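Local coordinates for hemolysin activator protein CdiB (Acinetobacter baumannii ACICU, PDB 6WIL), which probably secretes a partner CdiA toxin across the outer membrane, as the two-partner (TpsB, Omp85-type) transporter of a contact-dependent growth inhibition system, at residues His329-Tyr334 with Leu363-Arg368; Tyr334-His339 with Ser379-Arg384; Tyr338-Gln343 with Arg356-Trp361; Ala414-Ala419 with Gln443-Ile448. All blocks are in the same frame, centred on the assembly; numbering follows the deposited sequence.

Contact 1: His329-Tyr334 with Leu363-Arg368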
# COMPACT_ATOMS: atom_id res chain seq x y z
N HIS A 329 -4.29 -5.87 -10.09
CA HIS A 329 -4.13 -6.20 -8.68
C HIS A 329 -2.66 -6.38 -8.33
O HIS A 329 -1.82 -6.64 -9.20
CB HIS A 329 -4.93 -7.46 -8.32
CG HIS A 329 -4.16 -8.74 -8.47
ND1 HIS A 329 -4.01 -9.38 -9.69
CD2 HIS A 329 -3.51 -9.50 -7.56
CE1 HIS A 329 -3.29 -10.48 -9.52
NE2 HIS A 329 -2.98 -10.58 -8.24
N LYS A 330 -2.37 -6.23 -7.04
CA LYS A 330 -1.03 -6.44 -6.50
C LYS A 330 -1.17 -6.98 -5.08
O LYS A 330 -1.85 -6.37 -4.26
CB LYS A 330 -0.22 -5.14 -6.51
CG LYS A 330 1.22 -5.28 -6.05
CD LYS A 330 2.02 -4.04 -6.45
CE LYS A 330 3.35 -3.99 -5.73
NZ LYS A 330 4.17 -2.83 -6.17
N THR A 331 -0.54 -8.12 -4.81
CA THR A 331 -0.65 -8.80 -3.53
C THR A 331 0.75 -9.11 -3.00
O THR A 331 1.62 -9.55 -3.75
CB THR A 331 -1.45 -10.11 -3.64
OG1 THR A 331 -2.75 -9.84 -4.18
CG2 THR A 331 -1.59 -10.78 -2.28
N SER A 332 0.95 -8.89 -1.70
CA SER A 332 2.25 -9.14 -1.11
C SER A 332 2.08 -9.61 0.33
O SER A 332 1.09 -9.28 1.00
CB SER A 332 3.14 -7.89 -1.17
OG SER A 332 2.41 -6.73 -0.83
N VAL A 333 3.04 -10.40 0.79
CA VAL A 333 3.14 -10.81 2.19
C VAL A 333 4.33 -10.09 2.80
O VAL A 333 5.32 -9.79 2.11
CB VAL A 333 3.29 -12.34 2.34
CG1 VAL A 333 2.04 -13.04 1.84
CG2 VAL A 333 4.51 -12.84 1.57
N TYR A 334 4.24 -9.78 4.09
CA TYR A 334 5.31 -9.05 4.75
C TYR A 334 5.55 -9.60 6.15
O TYR A 334 4.72 -10.33 6.71
CB TYR A 334 5.00 -7.55 4.83
CG TYR A 334 3.80 -7.18 5.67
CD1 TYR A 334 2.54 -7.12 5.11
CD2 TYR A 334 3.94 -6.88 7.02
CE1 TYR A 334 1.44 -6.78 5.87
CE2 TYR A 334 2.84 -6.54 7.79
CZ TYR A 334 1.59 -6.50 7.21
OH TYR A 334 0.48 -6.16 7.95
N LEU A 363 3.38 -10.49 11.11
CA LEU A 363 3.18 -11.19 9.85
C LEU A 363 1.88 -10.69 9.24
O LEU A 363 0.88 -10.55 9.94
CB LEU A 363 3.14 -12.71 10.03
CG LEU A 363 4.50 -13.40 10.20
CD1 LEU A 363 4.32 -14.90 10.43
CD2 LEU A 363 5.39 -13.14 8.99
N GLY A 364 1.90 -10.41 7.94
CA GLY A 364 0.70 -9.89 7.33
C GLY A 364 0.71 -10.05 5.82
O GLY A 364 1.68 -10.51 5.22
N VAL A 365 -0.41 -9.65 5.23
CA VAL A 365 -0.61 -9.68 3.79
C VAL A 365 -1.36 -8.42 3.40
O VAL A 365 -2.26 -7.97 4.12
CB VAL A 365 -1.39 -10.95 3.35
CG1 VAL A 365 -2.65 -11.11 4.19
CG2 VAL A 365 -1.73 -10.89 1.87
N GLN A 366 -0.97 -7.82 2.28
CA GLN A 366 -1.65 -6.66 1.76
C GLN A 366 -2.00 -6.89 0.30
O GLN A 366 -1.32 -7.62 -0.42
CB GLN A 366 -0.81 -5.38 1.93
CG GLN A 366 0.65 -5.53 1.55
CD GLN A 366 1.47 -4.30 1.89
OE1 GLN A 366 1.02 -3.43 2.65
NE2 GLN A 366 2.68 -4.22 1.34
N HIS A 367 -3.10 -6.26 -0.12
CA HIS A 367 -3.66 -6.43 -1.44
C HIS A 367 -4.13 -5.08 -1.94
O HIS A 367 -4.64 -4.27 -1.16
CB HIS A 367 -4.83 -7.43 -1.42
CG HIS A 367 -5.47 -7.64 -2.76
ND1 HIS A 367 -5.04 -8.59 -3.65
CD2 HIS A 367 -6.53 -7.02 -3.35
CE1 HIS A 367 -5.79 -8.55 -4.74
NE2 HIS A 367 -6.70 -7.60 -4.58
N ARG A 368 -3.95 -4.84 -3.23
CA ARG A 368 -4.51 -3.67 -3.90
C ARG A 368 -5.22 -4.16 -5.15
O ARG A 368 -4.73 -5.05 -5.84
CB ARG A 368 -3.42 -2.64 -4.24
CG ARG A 368 -3.99 -1.24 -4.48
CD ARG A 368 -2.94 -0.25 -4.97
NE ARG A 368 -1.81 -0.12 -4.06
CZ ARG A 368 -0.57 -0.53 -4.33
NH1 ARG A 368 -0.31 -1.09 -5.50
NH2 ARG A 368 0.39 -0.37 -3.44
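The phenol ring of Tyr334 lies flat over the backbone of Gly364, whose CA sits 3.8 Å from the ring centroid and presents a CH-pi contact to one face. The ring gets there because CG stands between the backbone N and the carbonyl carbon (chi1 64°), which folds it across onto strand 349-371. Gly364, with no side chain, lets the ring come down directly on the main chain, the aromatic-glycine pairing known from antiparallel barrel strands. Beyond the ring, Tyr334 OH goes on to Asp381 of the next strand.

Two further pairs share this face. Ser332 OG receives a weak bond from Gln366 NE2 at 3.3 Å, while Gln366 CG packs against the same oxygen. Lys330 and Arg368 run side by side in the same direction, yet their charged ends stay apart; Glu179 and Gln31 take up the lysine amine.

On the other face, Thr331 OG1 and His367 ND1 share a hydrogen bond of 2.7 Å, at the edge of the imidazole and near its plane. The histidine reaches back with CG anti to its own N (chi1 179°), and its NE2 is held by Gln369. The rings of His329 and His367 approach rim to rim, while His329 NE2 and ND1 bond Ser324 and Ser326. Val333 CG1 lies 4.3 Å from Val365 CB.

The face of Tyr334 and Lys330 is thus polar and charged, consistent with the barrel interior. The opposite face is mixed: polar at His329, Thr331 and His367, apolar at Val333, Val365 and Leu363, where it is consistent with lipid.

Contact 2: Tyr334-His339 with Ser379-Arg384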
# COMPACT_ATOMS: atom_id res chain seq x y z
N TYR A 334 4.24 -9.78 4.09
CA TYR A 334 5.31 -9.05 4.75
C TYR A 334 5.55 -9.60 6.15
O TYR A 334 4.72 -10.33 6.71
CB TYR A 334 5.00 -7.55 4.83
CG TYR A 334 3.80 -7.18 5.67
CD1 TYR A 334 2.54 -7.12 5.11
CD2 TYR A 334 3.94 -6.88 7.02
CE1 TYR A 334 1.44 -6.78 5.87
CE2 TYR A 334 2.84 -6.54 7.79
CZ TYR A 334 1.59 -6.50 7.21
OH TYR A 334 0.48 -6.16 7.95
N GLY A 335 6.71 -9.26 6.69
CA GLY A 335 7.06 -9.54 8.06
C GLY A 335 7.77 -8.36 8.69
O GLY A 335 8.63 -7.75 8.06
N LYS A 336 7.42 -8.01 9.93
CA LYS A 336 8.04 -6.91 10.65
C LYS A 336 8.74 -7.42 11.91
O LYS A 336 8.26 -8.35 12.55
CB LYS A 336 7.02 -5.84 11.06
CG LYS A 336 6.33 -5.13 9.92
CD LYS A 336 5.30 -4.14 10.46
CE LYS A 336 4.38 -3.64 9.36
NZ LYS A 336 3.00 -3.42 9.90
N LEU A 337 9.86 -6.80 12.24
CA LEU A 337 10.51 -6.95 13.53
C LEU A 337 10.54 -5.59 14.21
O LEU A 337 10.93 -4.60 13.58
CB LEU A 337 11.93 -7.50 13.39
CG LEU A 337 12.07 -8.95 12.93
CD1 LEU A 337 13.51 -9.42 13.11
CD2 LEU A 337 11.12 -9.85 13.71
N TYR A 338 10.13 -5.53 15.47
CA TYR A 338 10.06 -4.27 16.19
C TYR A 338 10.61 -4.42 17.60
O TYR A 338 10.51 -5.48 18.21
CB TYR A 338 8.62 -3.72 16.24
CG TYR A 338 7.67 -4.49 17.13
CD1 TYR A 338 7.57 -4.21 18.49
CD2 TYR A 338 6.85 -5.49 16.61
CE1 TYR A 338 6.71 -4.91 19.31
CE2 TYR A 338 5.98 -6.19 17.42
CZ TYR A 338 5.91 -5.90 18.77
OH TYR A 338 5.04 -6.60 19.57
N HIS A 339 11.17 -3.32 18.11
CA HIS A 339 11.61 -3.21 19.49
C HIS A 339 11.20 -1.85 20.02
O HIS A 339 11.44 -0.83 19.36
CB HIS A 339 13.12 -3.40 19.63
CG HIS A 339 13.65 -3.08 20.99
ND1 HIS A 339 14.07 -1.82 21.35
CD2 HIS A 339 13.82 -3.86 22.09
CE1 HIS A 339 14.48 -1.83 22.61
NE2 HIS A 339 14.33 -3.06 23.08
N SER A 379 -5.12 -4.50 4.28
CA SER A 379 -4.15 -5.42 4.85
C SER A 379 -4.76 -6.08 6.07
O SER A 379 -5.73 -5.60 6.65
CB SER A 379 -2.84 -4.70 5.22
OG SER A 379 -3.10 -3.61 6.09
N ILE A 380 -4.17 -7.22 6.44
CA ILE A 380 -4.46 -7.88 7.70
C ILE A 380 -3.14 -8.28 8.33
O ILE A 380 -2.24 -8.78 7.64
CB ILE A 380 -5.37 -9.12 7.52
CG1 ILE A 380 -6.56 -8.77 6.61
CG2 ILE A 380 -5.88 -9.60 8.87
CD1 ILE A 380 -7.16 -9.97 5.92
N ASP A 381 -3.00 -8.04 9.63
CA ASP A 381 -1.74 -8.16 10.33
C ASP A 381 -1.91 -9.01 11.58
O ASP A 381 -2.91 -8.88 12.29
CB ASP A 381 -1.19 -6.76 10.68
CG ASP A 381 0.13 -6.81 11.43
OD1 ASP A 381 0.11 -7.00 12.67
OD2 ASP A 381 1.19 -6.65 10.79
N TYR A 382 -0.94 -9.88 11.83
CA TYR A 382 -0.87 -10.67 13.05
C TYR A 382 0.37 -10.26 13.81
O TYR A 382 1.48 -10.31 13.27
CB TYR A 382 -0.84 -12.17 12.74
CG TYR A 382 -0.82 -13.05 13.98
CD1 TYR A 382 -1.99 -13.37 14.65
CD2 TYR A 382 0.37 -13.56 14.48
CE1 TYR A 382 -1.99 -14.17 15.78
CE2 TYR A 382 0.39 -14.36 15.61
CZ TYR A 382 -0.79 -14.66 16.25
OH TYR A 382 -0.78 -15.46 17.37
N ARG A 383 0.19 -9.84 15.06
CA ARG A 383 1.29 -9.35 15.88
C ARG A 383 1.44 -10.21 17.12
O ARG A 383 0.45 -10.69 17.69
CB ARG A 383 1.06 -7.88 16.28
CG ARG A 383 2.29 -7.20 16.85
CD ARG A 383 2.10 -6.88 18.32
NE ARG A 383 1.56 -5.54 18.52
CZ ARG A 383 1.21 -5.06 19.71
NH1 ARG A 383 1.34 -5.81 20.79
NH2 ARG A 383 0.73 -3.83 19.81
N ARG A 384 2.69 -10.41 17.53
CA ARG A 384 3.04 -11.12 18.76
C ARG A 384 4.21 -10.40 19.40
O ARG A 384 5.20 -10.11 18.72
CB ARG A 384 3.41 -12.58 18.47
CG ARG A 384 2.23 -13.53 18.40
CD ARG A 384 2.02 -14.21 19.73
NE ARG A 384 3.22 -14.92 20.16
CZ ARG A 384 3.55 -16.14 19.77
NH1 ARG A 384 2.77 -16.80 18.93
NH2 ARG A 384 4.67 -16.70 20.21
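Asp381 OD2 accepts a hydrogen bond from Tyr334 OH at 3.0 Å, a bond that spans two strands of the 16-stranded antiparallel barrel with strand 349-371 lying between them. The segments 334-339 and 379-384 are therefore not hydrogen-bonded to each other along their backbones: their axes come no closer than 9.0 Å, and the contact is made by side chains reaching over the intervening strand.

The hydroxyl uses the anti lone pair of OD2, on the side away from OD1, and the planes of ring and carboxylate are 25° apart. Asp381 CG is anti to its backbone N (chi1 179°), which swings the carboxylate toward the tyrosine. Lys336 NZ stands 3.8 Å from OD2, a long salt bridge that adds a positive charge beside the same oxygen. The other oxygen, OD1, is taken by Asn362 ND2 of the strand in between. With a hydroxyl, an amide and a nearby ammonium around it, this buried carboxylate probably stays ionised.

Farther along, Tyr338 crosses Arg383 at about a right angle, with ring and guanidinium planes 63° apart. Here the touching is done by the aliphatic part of the arginine. A bend at chi3 turns its guanidinium onward to Asp453, with NH2 forming the salt bridge, and the bend before it, at chi2, brings Arg383 CD to 3.2 Å from Tyr338 OH.

Contact 3: Tyr338-Gln343 with Arg356-Trp361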
# COMPACT_ATOMS: atom_id res chain seq x y z
N TYR A 338 10.13 -5.53 15.47
CA TYR A 338 10.06 -4.27 16.19
C TYR A 338 10.61 -4.42 17.60
O TYR A 338 10.51 -5.48 18.21
CB TYR A 338 8.62 -3.72 16.24
CG TYR A 338 7.67 -4.49 17.13
CD1 TYR A 338 7.57 -4.21 18.49
CD2 TYR A 338 6.85 -5.49 16.61
CE1 TYR A 338 6.71 -4.91 19.31
CE2 TYR A 338 5.98 -6.19 17.42
CZ TYR A 338 5.91 -5.90 18.77
OH TYR A 338 5.04 -6.60 19.57
N HIS A 339 11.17 -3.32 18.11
CA HIS A 339 11.61 -3.21 19.49
C HIS A 339 11.20 -1.85 20.02
O HIS A 339 11.44 -0.83 19.36
CB HIS A 339 13.12 -3.40 19.63
CG HIS A 339 13.65 -3.08 20.99
ND1 HIS A 339 14.07 -1.82 21.35
CD2 HIS A 339 13.82 -3.86 22.09
CE1 HIS A 339 14.48 -1.83 22.61
NE2 HIS A 339 14.33 -3.06 23.08
N LYS A 340 10.58 -1.82 21.20
CA LYS A 340 10.13 -0.59 21.84
C LYS A 340 10.75 -0.46 23.22
O LYS A 340 10.97 -1.46 23.91
CB LYS A 340 8.60 -0.56 21.97
CG LYS A 340 7.89 0.26 20.92
CD LYS A 340 6.62 0.89 21.48
CE LYS A 340 6.93 2.05 22.42
NZ LYS A 340 5.70 2.71 22.94
N GLU A 341 11.01 0.78 23.62
CA GLU A 341 11.53 1.07 24.94
C GLU A 341 10.96 2.40 25.40
O GLU A 341 10.92 3.37 24.63
CB GLU A 341 13.06 1.10 24.95
CG GLU A 341 13.67 1.18 26.33
CD GLU A 341 15.05 0.55 26.39
OE1 GLU A 341 15.35 -0.30 25.52
OE2 GLU A 341 15.82 0.91 27.30
N SER A 342 10.51 2.45 26.65
CA SER A 342 9.83 3.62 27.17
C SER A 342 10.14 3.78 28.65
O SER A 342 10.17 2.80 29.39
CB SER A 342 8.31 3.51 26.97
OG SER A 342 7.62 4.53 27.67
N GLN A 343 10.38 5.02 29.06
CA GLN A 343 10.59 5.33 30.47
C GLN A 343 9.95 6.67 30.79
O GLN A 343 9.87 7.56 29.93
CB GLN A 343 12.08 5.35 30.82
CG GLN A 343 12.91 6.31 30.01
CD GLN A 343 14.40 6.13 30.26
OE1 GLN A 343 14.81 5.19 30.93
NE2 GLN A 343 15.20 7.04 29.72
N ARG A 356 9.48 0.30 30.30
CA ARG A 356 8.93 -0.78 29.49
C ARG A 356 9.80 -1.01 28.26
O ARG A 356 9.96 -0.10 27.44
CB ARG A 356 7.49 -0.48 29.08
CG ARG A 356 6.50 -0.60 30.23
CD ARG A 356 5.15 -0.00 29.89
NE ARG A 356 5.19 1.46 29.79
CZ ARG A 356 4.17 2.25 30.11
NH1 ARG A 356 4.29 3.57 29.99
NH2 ARG A 356 3.04 1.73 30.57
N LYS A 357 10.36 -2.21 28.15
CA LYS A 357 10.97 -2.69 26.92
C LYS A 357 10.10 -3.80 26.35
O LYS A 357 9.77 -4.75 27.06
CB LYS A 357 12.39 -3.21 27.16
CG LYS A 357 13.37 -2.21 27.74
CD LYS A 357 14.77 -2.81 27.76
CE LYS A 357 15.70 -2.05 28.69
NZ LYS A 357 17.05 -2.68 28.75
N THR A 358 9.72 -3.67 25.08
CA THR A 358 8.96 -4.71 24.40
C THR A 358 9.58 -4.98 23.04
O THR A 358 10.30 -4.15 22.47
CB THR A 358 7.48 -4.33 24.22
OG1 THR A 358 7.35 -3.31 23.23
CG2 THR A 358 6.88 -3.83 25.54
N SER A 359 9.30 -6.18 22.52
CA SER A 359 9.77 -6.57 21.20
C SER A 359 8.85 -7.66 20.67
O SER A 359 8.14 -8.32 21.43
CB SER A 359 11.22 -7.07 21.25
OG SER A 359 11.27 -8.40 21.74
N GLY A 360 8.88 -7.83 19.35
CA GLY A 360 8.04 -8.85 18.74
C GLY A 360 8.15 -8.83 17.24
O GLY A 360 9.07 -8.23 16.67
N TRP A 361 7.20 -9.50 16.59
CA TRP A 361 7.20 -9.61 15.14
C TRP A 361 5.77 -9.49 14.61
O TRP A 361 4.80 -9.77 15.32
CB TRP A 361 7.83 -10.92 14.66
CG TRP A 361 7.36 -12.14 15.39
CD1 TRP A 361 7.93 -12.70 16.49
CD2 TRP A 361 6.22 -12.95 15.07
NE1 TRP A 361 7.22 -13.81 16.88
CE2 TRP A 361 6.17 -13.98 16.03
CE3 TRP A 361 5.24 -12.89 14.08
CZ2 TRP A 361 5.17 -14.96 16.01
CZ3 TRP A 361 4.25 -13.87 14.06
CH2 TRP A 361 4.23 -14.88 15.02
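Gly360 occupies one face of the Tyr338 ring: its N stands 3.5 Å above the plane, over the ring centre, and its CA completes a CH-pi contact at 3.9 Å from the centroid. Thr358 OG1 approaches the edge of the same ring near its plane. With chi1 at 70° the ring swings in over the neighbouring strand, where the bare backbone of Gly360 leaves it space. On the same side of the sheet, Ser342 OG sits at the edge of the Arg356 guanidinium, 4.2 Å from NH1, while NH1 has its salt bridge with Asp5. The imidazole of His339, on the other side, has Glu341 OE1 of its own strand in plane at its edge.

On that second side Glu341 and Lys357 lie alongside one another, pointing the same way. The carboxylate rests against the methylenes of the lysine, with OE2 3.3 Å from Lys357 CE, while NZ stays 4.1 Å from OE2, beyond a salt bridge; the attraction of the charges is probably modest. Both chains are extended beyond CG, which lets them run together.

Back on the tyrosine side, Thr358 OG1 packs on Lys340 CB at 3.3 Å. Beneath the side chains runs a regular antiparallel ladder, in which Lys340 N meets Thr358 O at 2.7 Å and an almost straight 175°.

These pairs join the adjacent barrel strands 329-346 and 349-371 of one beta hairpin. Strand 308-326 flanks the first, through backbone bonds such as His339 with Ala315, and strand 374-386 flanks the second, where Ser359 bonds Met386.

Contact 4: Ala414-Ala419 with Gln443-Ile448. With C8E ((hydroxyethyloxy)tri(ethyloxy)octane), chain D.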
# COMPACT_ATOMS: atom_id res chain seq x y z
N ALA A 414 1.39 -12.15 23.49
CA ALA A 414 0.21 -11.32 23.36
C ALA A 414 -0.16 -11.19 21.89
O ALA A 414 0.48 -10.42 21.16
CB ALA A 414 0.45 -9.93 23.98
N PRO A 415 -1.17 -11.93 21.40
CA PRO A 415 -1.51 -11.86 19.97
C PRO A 415 -2.50 -10.76 19.65
O PRO A 415 -3.53 -10.62 20.32
CB PRO A 415 -2.11 -13.25 19.71
CG PRO A 415 -2.77 -13.60 21.00
CD PRO A 415 -1.97 -12.94 22.11
N LEU A 416 -2.19 -9.96 18.63
CA LEU A 416 -3.06 -8.88 18.20
C LEU A 416 -3.36 -9.03 16.72
O LEU A 416 -2.44 -9.23 15.91
CB LEU A 416 -2.43 -7.51 18.47
CG LEU A 416 -3.39 -6.34 18.27
CD1 LEU A 416 -4.50 -6.40 19.30
CD2 LEU A 416 -2.66 -5.00 18.34
N TRP A 417 -4.63 -8.95 16.36
CA TRP A 417 -5.07 -8.97 14.98
C TRP A 417 -5.41 -7.56 14.54
O TRP A 417 -6.17 -6.86 15.21
CB TRP A 417 -6.29 -9.88 14.80
CG TRP A 417 -5.95 -11.33 14.88
CD1 TRP A 417 -5.90 -12.10 16.00
CD2 TRP A 417 -5.61 -12.19 13.78
NE1 TRP A 417 -5.55 -13.39 15.67
CE2 TRP A 417 -5.37 -13.47 14.32
CE3 TRP A 417 -5.50 -12.00 12.40
CZ2 TRP A 417 -5.01 -14.56 13.52
CZ3 TRP A 417 -5.14 -13.08 11.61
CH2 TRP A 417 -4.91 -14.34 12.17
N SER A 418 -4.83 -7.13 13.42
CA SER A 418 -5.08 -5.81 12.87
C SER A 418 -5.50 -5.94 11.42
O SER A 418 -5.05 -6.83 10.70
CB SER A 418 -3.84 -4.91 12.99
OG SER A 418 -3.59 -4.57 14.34
N ALA A 419 -6.38 -5.04 10.99
CA ALA A 419 -6.89 -5.08 9.64
C ALA A 419 -7.12 -3.66 9.14
O ALA A 419 -7.33 -2.74 9.94
CB ALA A 419 -8.18 -5.90 9.55
N GLN A 443 -9.31 -3.82 14.93
CA GLN A 443 -8.40 -4.52 15.83
C GLN A 443 -9.19 -5.51 16.67
O GLN A 443 -10.26 -5.18 17.19
CB GLN A 443 -7.65 -3.54 16.72
CG GLN A 443 -6.96 -4.16 17.91
CD GLN A 443 -6.18 -3.15 18.72
OE1 GLN A 443 -5.47 -2.31 18.16
NE2 GLN A 443 -6.32 -3.21 20.04
N TYR A 444 -8.66 -6.73 16.80
CA TYR A 444 -9.27 -7.78 17.62
C TYR A 444 -8.19 -8.40 18.49
O TYR A 444 -7.19 -8.90 17.98
CB TYR A 444 -9.94 -8.84 16.75
CG TYR A 444 -10.26 -10.11 17.51
CD1 TYR A 444 -11.35 -10.18 18.37
CD2 TYR A 444 -9.47 -11.24 17.37
CE1 TYR A 444 -11.64 -11.34 19.07
CE2 TYR A 444 -9.75 -12.40 18.07
CZ TYR A 444 -10.83 -12.45 18.91
OH TYR A 444 -11.11 -13.61 19.60
N ALA A 445 -8.42 -8.39 19.80
CA ALA A 445 -7.48 -8.95 20.77
C ALA A 445 -8.11 -10.13 21.50
O ALA A 445 -9.09 -9.93 22.24
CB ALA A 445 -7.04 -7.88 21.77
N PRO A 446 -7.60 -11.35 21.33
CA PRO A 446 -8.15 -12.47 22.10
C PRO A 446 -7.91 -12.35 23.60
O PRO A 446 -8.75 -12.80 24.39
CB PRO A 446 -7.43 -13.70 21.52
CG PRO A 446 -6.98 -13.27 20.16
CD PRO A 446 -6.67 -11.81 20.28
N LYS A 447 -6.80 -11.76 24.02
CA LYS A 447 -6.45 -11.67 25.43
C LYS A 447 -6.47 -10.21 25.89
O LYS A 447 -6.68 -9.29 25.10
CB LYS A 447 -5.07 -12.29 25.69
CG LYS A 447 -4.94 -13.70 25.15
CD LYS A 447 -6.13 -14.56 25.55
CE LYS A 447 -6.03 -15.97 25.00
NZ LYS A 447 -6.98 -16.26 23.89
N ILE A 448 -6.24 -10.04 27.19
CA ILE A 448 -6.19 -8.70 27.77
C ILE A 448 -4.99 -7.95 27.22
O ILE A 448 -3.89 -8.52 27.09
CB ILE A 448 -6.14 -8.79 29.31
CG1 ILE A 448 -7.39 -9.49 29.84
CG2 ILE A 448 -5.99 -7.41 29.92
CD1 ILE A 448 -8.68 -8.94 29.30
C1 C8E D . -9.11 -12.45 11.22
C2 C8E D . -9.13 -11.15 12.02
C3 C8E D . -8.74 -9.98 11.12
C4 C8E D . -8.82 -8.68 11.91
C5 C8E D . -10.28 -8.35 12.21
C6 C8E D . -10.34 -7.17 13.18
C7 C8E D . -11.61 -6.37 12.92
C8 C8E D . -12.72 -6.84 13.85
O9 C8E D . -13.12 -5.76 14.65
C10 C8E D . -14.12 -6.06 15.58
C11 C8E D . -14.27 -4.89 16.55
O12 C8E D . -15.62 -4.58 16.71
C13 C8E D . -15.89 -3.69 17.77
C14 C8E D . -17.39 -3.45 17.87
O15 C8E D . -18.00 -3.67 16.63
C16 C8E D . -19.36 -3.34 16.60
C17 C8E D . -19.83 -3.11 15.16
O18 C8E D . -19.77 -4.30 14.43
C19 C8E D . -20.46 -4.26 13.22
C20 C8E D . -19.50 -4.56 12.06
O21 C8E D . -18.87 -5.80 12.26
O HOH W 1 -5.00 -10.70 22.72
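Two backbone hydrogen bonds tie Trp417 to Tyr444, Trp417 N to Tyr444 O and Tyr444 N to Trp417 O, each 3.0 Å long, where the hairpin of barrel strands 414-429 and 432-444 comes to the end of its pairing. Gln443 CA adds a CA-H...O contact to Trp417 O. Beyond Tyr444 the second segment leaves the sheet as a loop.

The apolar contacts divide between the two faces. On one, Trp417 and Tyr444 meet with CD1 of the indole 3.9 Å from Tyr444 CD2, near the plane of the phenol ring and at its edge. Pro446 CD stands at the edge of the indole in turn, and Pro415 CG faces Pro446 CG. Tyr382 of the preceding strand packs edge-to-face with Trp417. On the other face, Leu416 throws CD1 over the chain of Gln443, 3.6 Å from its CG, and against Ala445 CB at 3.8 Å. Gln443 NE2 donates to Asp453 O and Asp475 O, which fix the chain that the leucine packs on.

The octyl tail of a bound C8E detergent runs along the tryptophan side, its C1 over one face of the indole toward the rim, its C2 3.7 Å from Trp417 CE3 and its C4 at the same distance from Ala419 CB. Detergent there is consistent with a lipid-facing surface.

Where direct strand pairing has stopped, a water bridges the two segments. Its approach to Lys447 N is modelled very short, which leaves that length doubtful; to Pro415 O it donates a hydrogen bond of 2.8 Å.

In the fold
All four contacts lie in the one 16-stranded antiparallel barrel. Contacts 1 and 3 join the two strands of the same hairpin, 329-346 and 349-371, with centres about 25 Å apart; contact 3 is nested along the chain inside the loop that contact 1 closes. Contact 2, about 12 Å from contact 1 and 14 Å from contact 3 between centres, shares Tyr334 with contact 1 and Tyr338 and His339 with contact 3, and steps over strand 349-371 to strand 374-386. Contact 4 follows on strands 414-429 and 432-444, joined to contact 2 by backbone bonds. Together they lace one continuous part of the wall of the barrel through which the toxin is probably exported.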